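Local coordinates for protein endo-xylogalacturonan hydrolase A (Aspergillus tubingensis, PDB 4C2L) that hydrolyses xylogalacturonan, the xylose-substituted galacturonan of the hairy regions of pectin, as a secreted glycoside hydrolase of family 28, at residues V213-S218 against K249-T254; F191-G194 against Y198-I201. All blocks are in the same frame, centred on the assembly; numbering follows the deposited sequence.

Contact 1 (V213-S218 against K249-T254). With NAG (2-acetamido-2-deoxy-beta-D-glucopyranose), chain B; NAG (2-acetamido-2-deoxy-beta-D-glucopyranose), chain C; SO4 (sulfate ion), chain J; SO4 (sulfate ion), chain E.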
loop_
_atom_site.group_PDB
_atom_site.type_symbol
_atom_site.label_atom_id
_atom_site.label_comp_id
_atom_site.label_asym_id
_atom_site.label_seq_id
_atom_site.Cartn_x
_atom_site.Cartn_y
_atom_site.Cartn_z
ATOM N N VAL A 213 3.435 0.551 -1.324
ATOM C CA VAL A 213 2.975 1.341 -0.179
ATOM C C VAL A 213 2.482 2.632 -0.789
ATOM O O VAL A 213 3.176 3.217 -1.631
ATOM C CB VAL A 213 4.120 1.647 0.827
ATOM C CG1 VAL A 213 3.603 2.528 1.971
ATOM C CG2 VAL A 213 4.727 0.355 1.383
ATOM N N ALA A 214 1.266 3.044 -0.419
ATOM C CA ALA A 214 0.739 4.320 -0.845
ATOM C C ALA A 214 0.493 5.159 0.387
ATOM O O ALA A 214 -0.151 4.701 1.347
ATOM C CB ALA A 214 -0.548 4.145 -1.644
ATOM N N PHE A 215 1.056 6.365 0.378
ATOM C CA PHE A 215 0.802 7.302 1.441
ATOM C C PHE A 215 -0.350 8.188 1.037
ATOM O O PHE A 215 -0.274 8.978 0.079
ATOM C CB PHE A 215 2.059 8.092 1.787
ATOM C CG PHE A 215 3.257 7.218 2.029
ATOM C CD1 PHE A 215 3.408 6.546 3.238
ATOM C CD2 PHE A 215 4.202 7.035 1.028
ATOM C CE1 PHE A 215 4.513 5.725 3.466
ATOM C CE2 PHE A 215 5.318 6.217 1.242
ATOM C CZ PHE A 215 5.460 5.548 2.459
ATOM N N LYS A 216 -1.432 8.019 1.774
ATOM C CA LYS A 216 -2.690 8.667 1.454
ATOM C C LYS A 216 -2.861 9.890 2.361
ATOM O O LYS A 216 -2.089 10.067 3.308
ATOM C CB LYS A 216 -3.825 7.662 1.652
ATOM C CG LYS A 216 -3.675 6.422 0.772
ATOM C CD LYS A 216 -3.720 6.805 -0.710
ATOM C CE LYS A 216 -4.005 5.602 -1.615
ATOM N NZ LYS A 216 -3.812 5.980 -3.047
ATOM N N PRO A 217 -3.883 10.718 2.088
ATOM C CA PRO A 217 -4.078 11.950 2.857
ATOM C C PRO A 217 -4.097 11.727 4.360
ATOM O O PRO A 217 -4.693 10.754 4.850
ATOM C CB PRO A 217 -5.437 12.444 2.354
ATOM C CG PRO A 217 -5.425 12.035 0.925
ATOM C CD PRO A 217 -4.817 10.648 0.946
ATOM N N SER A 218 -3.434 12.632 5.074
ATOM C CA SER A 218 -3.291 12.628 6.537
ATOM C C SER A 218 -2.355 11.569 7.125
ATOM O O SER A 218 -2.313 11.394 8.348
ATOM C CB SER A 218 -4.652 12.661 7.262
ATOM O OG SER A 218 -5.425 13.731 6.748
ATOM N N LYS A 249 3.036 13.866 5.413
ATOM C CA LYS A 249 4.269 14.384 5.999
ATOM C C LYS A 249 5.066 13.418 6.831
ATOM O O LYS A 249 4.527 12.436 7.363
ATOM C CB LYS A 249 4.001 15.652 6.818
ATOM C CG LYS A 249 2.936 15.534 7.862
ATOM C CD LYS A 249 2.542 16.915 8.381
ATOM C CE LYS A 249 1.667 16.741 9.599
ATOM N NZ LYS A 249 1.307 18.064 10.180
ATOM N N ASN A 250 6.359 13.714 6.954
ATOM C CA ASN A 250 7.222 13.010 7.905
ATOM C C ASN A 250 7.251 11.511 7.618
ATOM O O ASN A 250 6.919 10.659 8.472
ATOM C CB ASN A 250 6.790 13.325 9.334
ATOM C CG ASN A 250 6.720 14.821 9.593
ATOM O OD1 ASN A 250 7.600 15.575 9.146
ATOM N ND2 ASN A 250 5.667 15.267 10.285
ATOM N N ILE A 251 7.679 11.214 6.397
ATOM C CA ILE A 251 7.731 9.839 5.890
ATOM C C ILE A 251 9.180 9.454 5.662
ATOM O O ILE A 251 9.940 10.226 5.057
ATOM C CB ILE A 251 6.985 9.734 4.544
ATOM C CG1 ILE A 251 5.536 10.289 4.615
ATOM C CG2 ILE A 251 7.047 8.319 3.973
ATOM C CD1 ILE A 251 4.609 9.563 5.563
ATOM N N TYR A 252 9.561 8.251 6.104
ATOM C CA TYR A 252 10.921 7.782 5.868
ATOM C C TYR A 252 10.869 6.369 5.311
ATOM O O TYR A 252 10.340 5.464 5.960
ATOM C CB TYR A 252 11.737 7.838 7.164
ATOM C CG TYR A 252 13.166 7.412 6.943
ATOM C CD1 TYR A 252 14.081 8.283 6.344
ATOM C CD2 TYR A 252 13.584 6.129 7.285
ATOM C CE1 TYR A 252 15.396 7.885 6.105
ATOM C CE2 TYR A 252 14.899 5.724 7.058
ATOM C CZ TYR A 252 15.787 6.603 6.460
ATOM O OH TYR A 252 17.083 6.195 6.206
ATOM N N VAL A 253 11.411 6.187 4.116
ATOM C CA VAL A 253 11.408 4.880 3.461
ATOM C C VAL A 253 12.853 4.522 3.156
ATOM O O VAL A 253 13.552 5.281 2.495
ATOM C CB VAL A 253 10.630 4.884 2.143
ATOM C CG1 VAL A 253 10.686 3.493 1.512
ATOM C CG2 VAL A 253 9.174 5.294 2.370
ATOM N N THR A 254 13.295 3.376 3.637
ATOM C CA THR A 254 14.669 2.939 3.350
ATOM C C THR A 254 14.720 1.451 3.014
ATOM O O THR A 254 13.913 0.668 3.514
ATOM C CB THR A 254 15.625 3.290 4.514
ATOM O OG1 THR A 254 16.993 3.121 4.090
ATOM C CG2 THR A 254 15.323 2.430 5.774
HETATM C C1 NAG B . 10.860 13.956 9.174
HETATM C C2 NAG B . 10.887 14.505 10.603
HETATM C C3 NAG B . 11.510 13.503 11.571
HETATM C C4 NAG B . 10.878 12.113 11.415
HETATM C C5 NAG B . 10.858 11.699 9.928
HETATM C C6 NAG B . 10.206 10.340 9.628
HETATM C C7 NAG B . 11.160 16.924 10.801
HETATM C C8 NAG B . 12.146 18.059 10.791
HETATM N N2 NAG B . 11.682 15.716 10.630
HETATM O O3 NAG B . 11.338 13.972 12.893
HETATM O O4 NAG B . 11.631 11.192 12.195
HETATM O O5 NAG B . 10.215 12.695 9.153
HETATM O O6 NAG B . 8.946 10.210 10.252
HETATM O O7 NAG B . 9.959 17.146 10.958
HETATM C C1 NAG C . 10.752 10.445 13.064
HETATM C C2 NAG C . 11.474 9.177 13.542
HETATM C C3 NAG C . 10.756 8.421 14.660
HETATM C C4 NAG C . 10.050 9.319 15.672
HETATM C C5 NAG C . 9.349 10.494 14.976
HETATM C C6 NAG C . 8.762 11.464 15.991
HETATM C C7 NAG C . 12.842 8.110 11.847
HETATM C C8 NAG C . 12.912 7.116 10.722
HETATM N N2 NAG C . 11.661 8.246 12.443
HETATM O O3 NAG C . 11.738 7.684 15.342
HETATM O O4 NAG C . 9.129 8.543 16.418
HETATM O O5 NAG C . 10.270 11.199 14.160
HETATM O O6 NAG C . 9.832 12.016 16.723
HETATM O O7 NAG C . 13.827 8.762 12.179
HETATM S S SO4 J . 4.941 19.166 10.866
HETATM O O1 SO4 J . 5.310 19.350 9.441
HETATM O O2 SO4 J . 5.697 20.155 11.677
HETATM O O3 SO4 J . 5.268 17.803 11.346
HETATM O O4 SO4 J . 3.479 19.400 10.998
HETATM S S SO4 E . -4.968 6.490 -6.467
HETATM O O1 SO4 E . -4.498 5.471 -7.430
HETATM O O2 SO4 E . -5.678 7.553 -7.222
HETATM O O3 SO4 E . -3.770 6.990 -5.776
HETATM O O4 SO4 E . -5.932 5.885 -5.531
#
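Inside the right-handed parallel beta-helix of this family 28 hydrolase, F215 of strand 213-215 meets I251 and V253, two inward-pointing residues of strand 246-259 on a facing wall. The methyl CG2 of I251 lies over one face of the phenyl ring, 3.7 Å from the ring centroid of F215 and 20° off the ring normal, a CH-pi contact shifted toward the rim. The ring atom nearest this methyl is CZ of F215, 3.5 Å from I251 CG2. V253 approaches the same atom obliquely, its CG2 3.7 Å from F215 CZ. In I251 the branch CG1 stands beside the backbone N (chi1 -53°), and its terminal CD1 runs back along the ring to 4.0 Å from CD1 of F215. V222 and V224 also touch F215, and I235 touches both F215 and V253.

The polar side chains of K249 and N250 lie on the outer side of this wall, at the corner. K249 NZ hydrogen-bonds O4 of a sulfate ion, probably from the crystallisation liquor, at 2.7 Å, and N250 ND2 donates to O3 of the same ion with an N-H...O angle of 160°. N250 ND2 also hydrogen-bonds N220 OD1, and N250 OD1 bonds N283 ND2. The backbone O of N250 accepts a hydrogen bond from O6 of an attached N-acetylglucosamine at 2.7 Å, while a second sugar lays its acetyl methyl, C8, 3.6 Å from CD2 of Y252. Such alternation, apolar residues inward and polar or glycan-covered ones outward, marks the walls of a parallel beta-helix.

Contact 2 (F191-G194 against Y198-I201); sequences FDIG and YVTI
F191 and I201 run past each other in opposite directions, so that the isoleucine spans the length of one face of the phenyl ring. Its CD1 sits at the root of the ring, 3.7 Å from CG of F191, while CG2 reaches the far end. That second methyl makes the CH-pi contact: I201 CG2 lies 4.0 Å from the ring centroid of F191, 19° off the normal. The two branches can lie along one face because CG1 of I201 stands beside the backbone N and CD1 continues in an extended arm (chi2 162°).

I193 and V199 meet differently, reaching tip to tip across the interior, with CD1 of I193 4.0 Å from CG1 of V199. I193 also touches I201, with CG1 of I193 4.2 Å from CD1 of I201. The strands 191-193 and 199-201 run nearly antiparallel, at 160°, but their axes stay 10.1 Å apart, with no backbone hydrogen bond between the two segments, which meet through their side chains. From the neighbouring coil, F170 sets its ring edge-to-face with F191 and touches I201. Such facing of two walls, joined by a sharp corner at Y198, is characteristic of a coil of the parallel beta-helix.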
loop_
_atom_site.group_PDB
_atom_site.type_symbol
_atom_site.label_atom_id
_atom_site.label_comp_id
_atom_site.label_asym_id
_atom_site.label_seq_id
_atom_site.Cartn_x
_atom_site.Cartn_y
_atom_site.Cartn_z
ATOM N N PHE A 191 -0.077 -1.608 1.069
ATOM C CA PHE A 191 -0.409 -0.830 2.265
ATOM C C PHE A 191 -0.895 0.512 1.799
ATOM O O PHE A 191 -0.166 1.225 1.112
ATOM C CB PHE A 191 0.841 -0.608 3.146
ATOM C CG PHE A 191 1.510 -1.872 3.556
ATOM C CD1 PHE A 191 2.427 -2.492 2.713
ATOM C CD2 PHE A 191 1.196 -2.470 4.771
ATOM C CE1 PHE A 191 3.039 -3.677 3.086
ATOM C CE2 PHE A 191 1.813 -3.661 5.148
ATOM C CZ PHE A 191 2.729 -4.262 4.297
ATOM N N ASP A 192 -2.126 0.861 2.175
ATOM C CA ASP A 192 -2.645 2.192 1.919
ATOM C C ASP A 192 -2.674 2.857 3.279
ATOM O O ASP A 192 -3.523 2.511 4.115
ATOM C CB ASP A 192 -4.070 2.122 1.364
ATOM C CG ASP A 192 -4.119 1.871 -0.139
ATOM O OD1 ASP A 192 -3.073 1.767 -0.801
ATOM O OD2 ASP A 192 -5.242 1.792 -0.648
ATOM N N ILE A 193 -1.736 3.772 3.522
ATOM C CA ILE A 193 -1.605 4.380 4.848
ATOM C C ILE A 193 -2.183 5.780 4.797
ATOM O O ILE A 193 -1.607 6.663 4.169
ATOM C CB ILE A 193 -0.124 4.394 5.325
ATOM C CG1 ILE A 193 0.481 2.971 5.243
ATOM C CG2 ILE A 193 -0.020 4.987 6.738
ATOM C CD1 ILE A 193 -0.230 1.917 6.084
ATOM N N GLY A 194 -3.352 5.952 5.415
ATOM C CA GLY A 194 -4.029 7.237 5.455
ATOM C C GLY A 194 -3.887 7.878 6.823
ATOM O O GLY A 194 -2.802 7.855 7.423
ATOM N N TYR A 198 2.626 7.242 13.394
ATOM C CA TYR A 198 3.545 6.227 13.904
ATOM C C TYR A 198 3.176 4.841 13.386
ATOM O O TYR A 198 2.946 3.892 14.152
ATOM C CB TYR A 198 3.651 6.274 15.437
ATOM C CG TYR A 198 3.860 7.685 15.949
ATOM C CD1 TYR A 198 5.062 8.366 15.717
ATOM C CD2 TYR A 198 2.855 8.338 16.652
ATOM C CE1 TYR A 198 5.241 9.669 16.172
ATOM C CE2 TYR A 198 3.029 9.633 17.124
ATOM C CZ TYR A 198 4.217 10.291 16.875
ATOM O OH TYR A 198 4.362 11.589 17.342
ATOM N N VAL A 199 3.108 4.746 12.067
ATOM C CA VAL A 199 2.952 3.468 11.387
ATOM C C VAL A 199 4.338 3.025 10.925
ATOM O O VAL A 199 5.097 3.820 10.355
ATOM C CB VAL A 199 1.991 3.585 10.180
ATOM C CG1 VAL A 199 1.965 2.293 9.372
ATOM C CG2 VAL A 199 0.579 3.932 10.656
ATOM N N THR A 200 4.664 1.763 11.182
ATOM C CA THR A 200 5.923 1.186 10.718
ATOM C C THR A 200 5.644 -0.066 9.893
ATOM O O THR A 200 4.818 -0.907 10.274
ATOM C CB THR A 200 6.856 0.841 11.894
ATOM O OG1 THR A 200 7.186 2.042 12.607
ATOM C CG2 THR A 200 8.163 0.195 11.392
ATOM N N ILE A 201 6.335 -0.171 8.767
ATOM C CA ILE A 201 6.232 -1.332 7.894
ATOM C C ILE A 201 7.661 -1.808 7.715
ATOM O O ILE A 201 8.499 -1.055 7.227
ATOM C CB ILE A 201 5.642 -0.952 6.517
ATOM C CG1 ILE A 201 4.211 -0.448 6.681
ATOM C CG2 ILE A 201 5.669 -2.156 5.566
ATOM C CD1 ILE A 201 3.702 0.337 5.491
#

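In the fold
Both contacts are buried and apolar, and both join the parallel sheet holding strands 191-196 and 213-215 to a facing wall of the beta-helix, each with a phenylalanine face receiving an isoleucine CG2. They are neighbours: strands 191-196 and 213-215 lie side by side, with probable backbone hydrogen bonds from A214 N to F191 O and from K216 N to I193 O, each 2.8 Å. Both join consecutive repeats, but contact 2 does so round a single corner of three intervening residues and contact 1 over thirty. Attached sugars lie outside both facing walls, touching Y198 in contact 2 and N250 and Y252 in contact 1.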